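Local structure of polysaccharide deacetylase (Streptococcus pyogenes, 6DQ3) at residues Pro34-Phe37 / Asp38-Leu41; Gly199-Ser202 / Ala203-Leu207. The protein probably removes N-acetyl groups from the linkage unit that joins rhamnopolysaccharides to the streptococcal cell wall, as a zinc-dependent enzyme of carbohydrate esterase family 4. All coordinates share one frame; numbering follows the deposited sequence.

How the interactions relate
Both interactions are local, each between neighbouring stretches of one continuous chain. Interaction 1 is the first two turns of helix 34-46 and is partly buried. Interaction 2 is a surface turn that leads out of the short strand 201-202 toward strand 210-214. They share no helix or strand, and their nearest atoms are about 15 Å apart. Strand 8-14 still links them: Tyr14 meets Phe37 and Gln40, while Ile9 and Ile11 meet Ala201. Their chemistry differs with place. The helix joins regular backbone bonds to an aromatic and aliphatic inner side. The turn adds an asparagine side chain and a water to its few backbone bonds.

Interaction 1: Pro34-Phe37 / Asp38-Leu41; sequences PDLF and DQQL
The ring of Phe37 has Leu41 over one face and the amide of Gln40 at its edge. Leu41 CG sits 4.0 Å above the ring plane, displaced toward the rim near Phe37 CZ. The methyl CD1 of Leu41 makes an off-centre CH-pi contact, 4.2 Å from the centroid of the Phe37 ring. Gln40 OE1 lies near the ring plane, 4.0 Å from Phe37 CD1, and the amide stands almost perpendicular to the ring, at 83°. Phe37 CG lies trans to its own backbone nitrogen (chi1 -178°), which swings the ring along the helix toward Leu41, one turn on.

These residues form the N-terminal two turns of helix 34-46, which packs beside helix 81-93 in the polysaccharide deacetylase fold. Four successive i+4 backbone bonds hold the turns, from Asp38 N to Pro34 O (2.9 Å) through to Leu41 N to Phe37 O (3.0 Å). Ile90 and Leu91 of helix 81-93 touch Phe37, and Tyr14 meets its ring edge-to-face.

Gln40 runs extended beyond CG. Its chain passes over the carbonyl of Leu36, with Gln40 CG 3.3 Å from Leu36 O. The amide nitrogen then rests against the branch of Leu36, Gln40 NE2 lying 3.7 Å from Leu36 CG. NE2 also makes a weak hydrogen bond to Met219 O. The amide oxygen is hydrogen-bonded to Tyr14 OH, which would help fix its rotation.

Asp38 CB lies by the carbonyl oxygen of Asp35, but the carboxylate leads away from the first turn. OD1 is hydrogen-bonded to Tyr94 OH, and OD2 forms a salt bridge with Lys93. On the exposed side, Gln39 lays its aliphatic part along the carbonyl of Asp35, with Gln39 CG 3.4 Å from Asp35 O.

Interaction 2: Gly199-Ser202 / Ala203-Leu207; sequences GIAS and AANGL
Asn205 folds back onto Ser202 and closes a tight turn through two hydrogen bonds. The turn is a short 3-10 segment, 203-205. It follows the short, weakly bonded strand 201-202, which runs antiparallel to strand 8-14 of the deacetylase sheet. Asn205 N donates to Ser202 O at 3.0 Å, the i+3 bond of the turn. In return, Ser202 N donates to Asn205 OD1 at 3.2 Å.

The packed side centres on that side-chain oxygen. Asn205 CG stands opposite its own carbonyl carbon (chi1 -56°), which carries the amide back across the turn. Asn205 OD1 comes within 3.2 Å of Ala201 CA. The N-H of Ser202 reaches OD1 from above the amide plane, 65° out of it. OD1 also accepts from Asn211 N of strand 210-214, so two backbone N-H groups grip it and the turn is tied to the next strand.

The other side is looser and more exposed. The side chains of Ala203 and Ala204 are single methyl groups, and Ala204 CB comes no nearer than 3.9 Å to Ser202 OG. Ser202 OG and Asn205 ND2 are 3.7 Å apart, and a water bridges them. This water donates to Ile200 O at 2.7 Å, lies 2.9 Å from Ser202 OG, and accepts from Asn205 ND2 at 3.1 Å.

Interaction 1: Pro34-Phe37 / Asp38-Leu41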
loop_
_atom_site.group_PDB
_atom_site.type_symbol
_atom_site.label_atom_id
_atom_site.label_comp_id
_atom_site.label_asym_id
_atom_site.label_seq_id
_atom_site.Cartn_x
_atom_site.Cartn_y
_atom_site.Cartn_z
ATOM N N PRO A 34 -17.071 -3.265 4.092
ATOM C CA PRO A 34 -16.606 -4.529 3.494
ATOM C C PRO A 34 -17.397 -4.932 2.258
ATOM O O PRO A 34 -16.800 -5.380 1.272
ATOM C CB PRO A 34 -16.775 -5.540 4.642
ATOM C CG PRO A 34 -16.684 -4.706 5.898
ATOM C CD PRO A 34 -17.316 -3.381 5.543
ATOM N N ASP A 35 -18.726 -4.804 2.285
ATOM C CA ASP A 35 -19.517 -5.182 1.116
ATOM C C ASP A 35 -19.070 -4.411 -0.123
ATOM O O ASP A 35 -18.983 -4.980 -1.216
ATOM C CB ASP A 35 -21.003 -4.951 1.383
ATOM C CG ASP A 35 -21.574 -5.923 2.404
ATOM O OD1 ASP A 35 -21.084 -7.069 2.484
ATOM O OD2 ASP A 35 -22.516 -5.536 3.128
ATOM N N LEU A 36 -18.775 -3.116 0.029
ATOM C CA LEU A 36 -18.330 -2.317 -1.109
ATOM C C LEU A 36 -16.955 -2.766 -1.592
ATOM O O LEU A 36 -16.707 -2.829 -2.802
ATOM C CB LEU A 36 -18.315 -0.834 -0.740
ATOM C CG LEU A 36 -17.739 0.123 -1.786
ATOM C CD1 LEU A 36 -18.547 0.043 -3.075
ATOM C CD2 LEU A 36 -17.703 1.552 -1.269
ATOM N N PHE A 37 -16.042 -3.062 -0.664
ATOM C CA PHE A 37 -14.742 -3.593 -1.057
ATOM C C PHE A 37 -14.915 -4.873 -1.868
ATOM O O PHE A 37 -14.300 -5.038 -2.929
ATOM C CB PHE A 37 -13.886 -3.828 0.187
ATOM C CG PHE A 37 -12.505 -4.332 -0.108
ATOM C CD1 PHE A 37 -11.657 -3.631 -0.950
ATOM C CD2 PHE A 37 -12.056 -5.512 0.454
ATOM C CE1 PHE A 37 -10.388 -4.098 -1.217
ATOM C CE2 PHE A 37 -10.792 -5.984 0.191
ATOM C CZ PHE A 37 -9.953 -5.273 -0.645
ATOM N N ASP A 38 -15.779 -5.779 -1.397
ATOM C CA ASP A 38 -16.086 -6.986 -2.154
ATOM C C ASP A 38 -16.532 -6.637 -3.569
ATOM O O ASP A 38 -16.036 -7.207 -4.548
ATOM C CB ASP A 38 -17.161 -7.797 -1.417
ATOM C CG ASP A 38 -17.414 -9.150 -2.049
ATOM O OD1 ASP A 38 -17.939 -9.184 -3.181
ATOM O OD2 ASP A 38 -17.082 -10.178 -1.416
ATOM N N GLN A 39 -17.440 -5.664 -3.697
ATOM C CA GLN A 39 -17.976 -5.311 -5.008
ATOM C C GLN A 39 -16.930 -4.634 -5.889
ATOM O O GLN A 39 -16.962 -4.794 -7.115
ATOM C CB GLN A 39 -19.198 -4.406 -4.848
ATOM C CG GLN A 39 -20.412 -5.114 -4.268
ATOM C CD GLN A 39 -21.459 -4.157 -3.726
ATOM O OE1 GLN A 39 -21.450 -2.965 -4.030
ATOM N NE2 GLN A 39 -22.371 -4.681 -2.914
ATOM N N GLN A 40 -16.010 -3.875 -5.293
ATOM C CA GLN A 40 -14.926 -3.285 -6.073
ATOM C C GLN A 40 -14.009 -4.365 -6.633
ATOM O O GLN A 40 -13.659 -4.343 -7.818
ATOM C CB GLN A 40 -14.137 -2.303 -5.212
ATOM C CG GLN A 40 -14.894 -1.037 -4.858
ATOM C CD GLN A 40 -14.194 -0.234 -3.780
ATOM O OE1 GLN A 40 -13.268 -0.723 -3.132
ATOM N NE2 GLN A 40 -14.633 1.001 -3.584
ATOM N N LEU A 41 -13.612 -5.327 -5.797
ATOM C CA LEU A 41 -12.741 -6.389 -6.283
ATOM C C LEU A 41 -13.448 -7.247 -7.323
ATOM O O LEU A 41 -12.841 -7.643 -8.325
ATOM C CB LEU A 41 -12.265 -7.262 -5.129
ATOM C CG LEU A 41 -11.194 -6.713 -4.197
ATOM C CD1 LEU A 41 -10.807 -7.807 -3.210
ATOM C CD2 LEU A 41 -9.985 -6.229 -4.968
#

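Interaction 2: Gly199-Ser202 / Ala203-Leu207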
loop_
_atom_site.group_PDB
_atom_site.type_symbol
_atom_site.label_atom_id
_atom_site.label_comp_id
_atom_site.label_asym_id
_atom_site.label_seq_id
_atom_site.Cartn_x
_atom_site.Cartn_y
_atom_site.Cartn_z
ATOM N N GLY A 199 -3.747 10.505 -8.251
ATOM C CA GLY A 199 -3.677 10.243 -9.677
ATOM C C GLY A 199 -3.161 8.847 -9.958
ATOM O O GLY A 199 -2.693 8.131 -9.074
ATOM N N ILE A 200 -3.279 8.455 -11.230
ATOM C CA ILE A 200 -2.637 7.233 -11.701
ATOM C C ILE A 200 -1.125 7.436 -11.704
ATOM O O ILE A 200 -0.626 8.558 -11.866
ATOM C CB ILE A 200 -3.161 6.855 -13.099
ATOM C CG1 ILE A 200 -4.685 6.707 -13.048
ATOM C CG2 ILE A 200 -2.500 5.587 -13.593
ATOM C CD1 ILE A 200 -5.349 6.481 -14.394
ATOM N N ALA A 201 -0.385 6.346 -11.521
ATOM C CA ALA A 201 1.060 6.426 -11.351
ATOM C C ALA A 201 1.803 6.140 -12.653
ATOM O O ALA A 201 1.307 5.450 -13.546
ATOM C CB ALA A 201 1.546 5.456 -10.269
ATOM N N SER A 202 3.006 6.701 -12.754
ATOM C CA SER A 202 3.895 6.423 -13.872
ATOM C C SER A 202 5.314 6.741 -13.418
ATOM O O SER A 202 5.524 7.384 -12.389
ATOM C CB SER A 202 3.523 7.240 -15.113
ATOM O OG SER A 202 3.671 8.625 -14.864
ATOM N N ALA A 203 6.292 6.287 -14.205
ATOM C CA ALA A 203 7.688 6.536 -13.852
ATOM C C ALA A 203 7.945 8.030 -13.667
ATOM O O ALA A 203 8.725 8.440 -12.797
ATOM C CB ALA A 203 8.610 5.960 -14.930
ATOM N N ALA A 204 7.282 8.858 -14.478
ATOM C CA ALA A 204 7.497 10.301 -14.442
ATOM C C ALA A 204 7.156 10.917 -13.092
ATOM O O ALA A 204 7.611 12.030 -12.803
ATOM C CB ALA A 204 6.669 10.973 -15.539
ATOM N N ASN A 205 6.354 10.237 -12.265
ATOM C CA ASN A 205 6.127 10.734 -10.914
ATOM C C ASN A 205 7.415 10.744 -10.094
ATOM O O ASN A 205 7.510 11.468 -9.093
ATOM C CB ASN A 205 5.134 9.875 -10.114
ATOM C CG ASN A 205 3.798 9.692 -10.778
ATOM O OD1 ASN A 205 3.041 8.798 -10.389
ATOM N ND2 ASN A 205 3.482 10.520 -11.750
ATOM N N GLY A 206 8.381 9.908 -10.473
ATOM C CA GLY A 206 9.483 9.541 -9.608
ATOM C C GLY A 206 9.200 8.198 -8.968
ATOM O O GLY A 206 8.185 8.038 -8.280
ATOM N N LEU A 207 10.069 7.210 -9.195
ATOM C CA LEU A 207 9.802 5.877 -8.669
ATOM C C LEU A 207 9.663 5.887 -7.153
ATOM O O LEU A 207 8.938 5.056 -6.594
ATOM C CB LEU A 207 10.904 4.912 -9.088
ATOM C CG LEU A 207 10.993 4.612 -10.584
ATOM C CD1 LEU A 207 12.107 3.606 -10.853
ATOM C CD2 LEU A 207 9.667 4.109 -11.130
HETATM O O HOH W 1 1.174 9.530 -13.636
#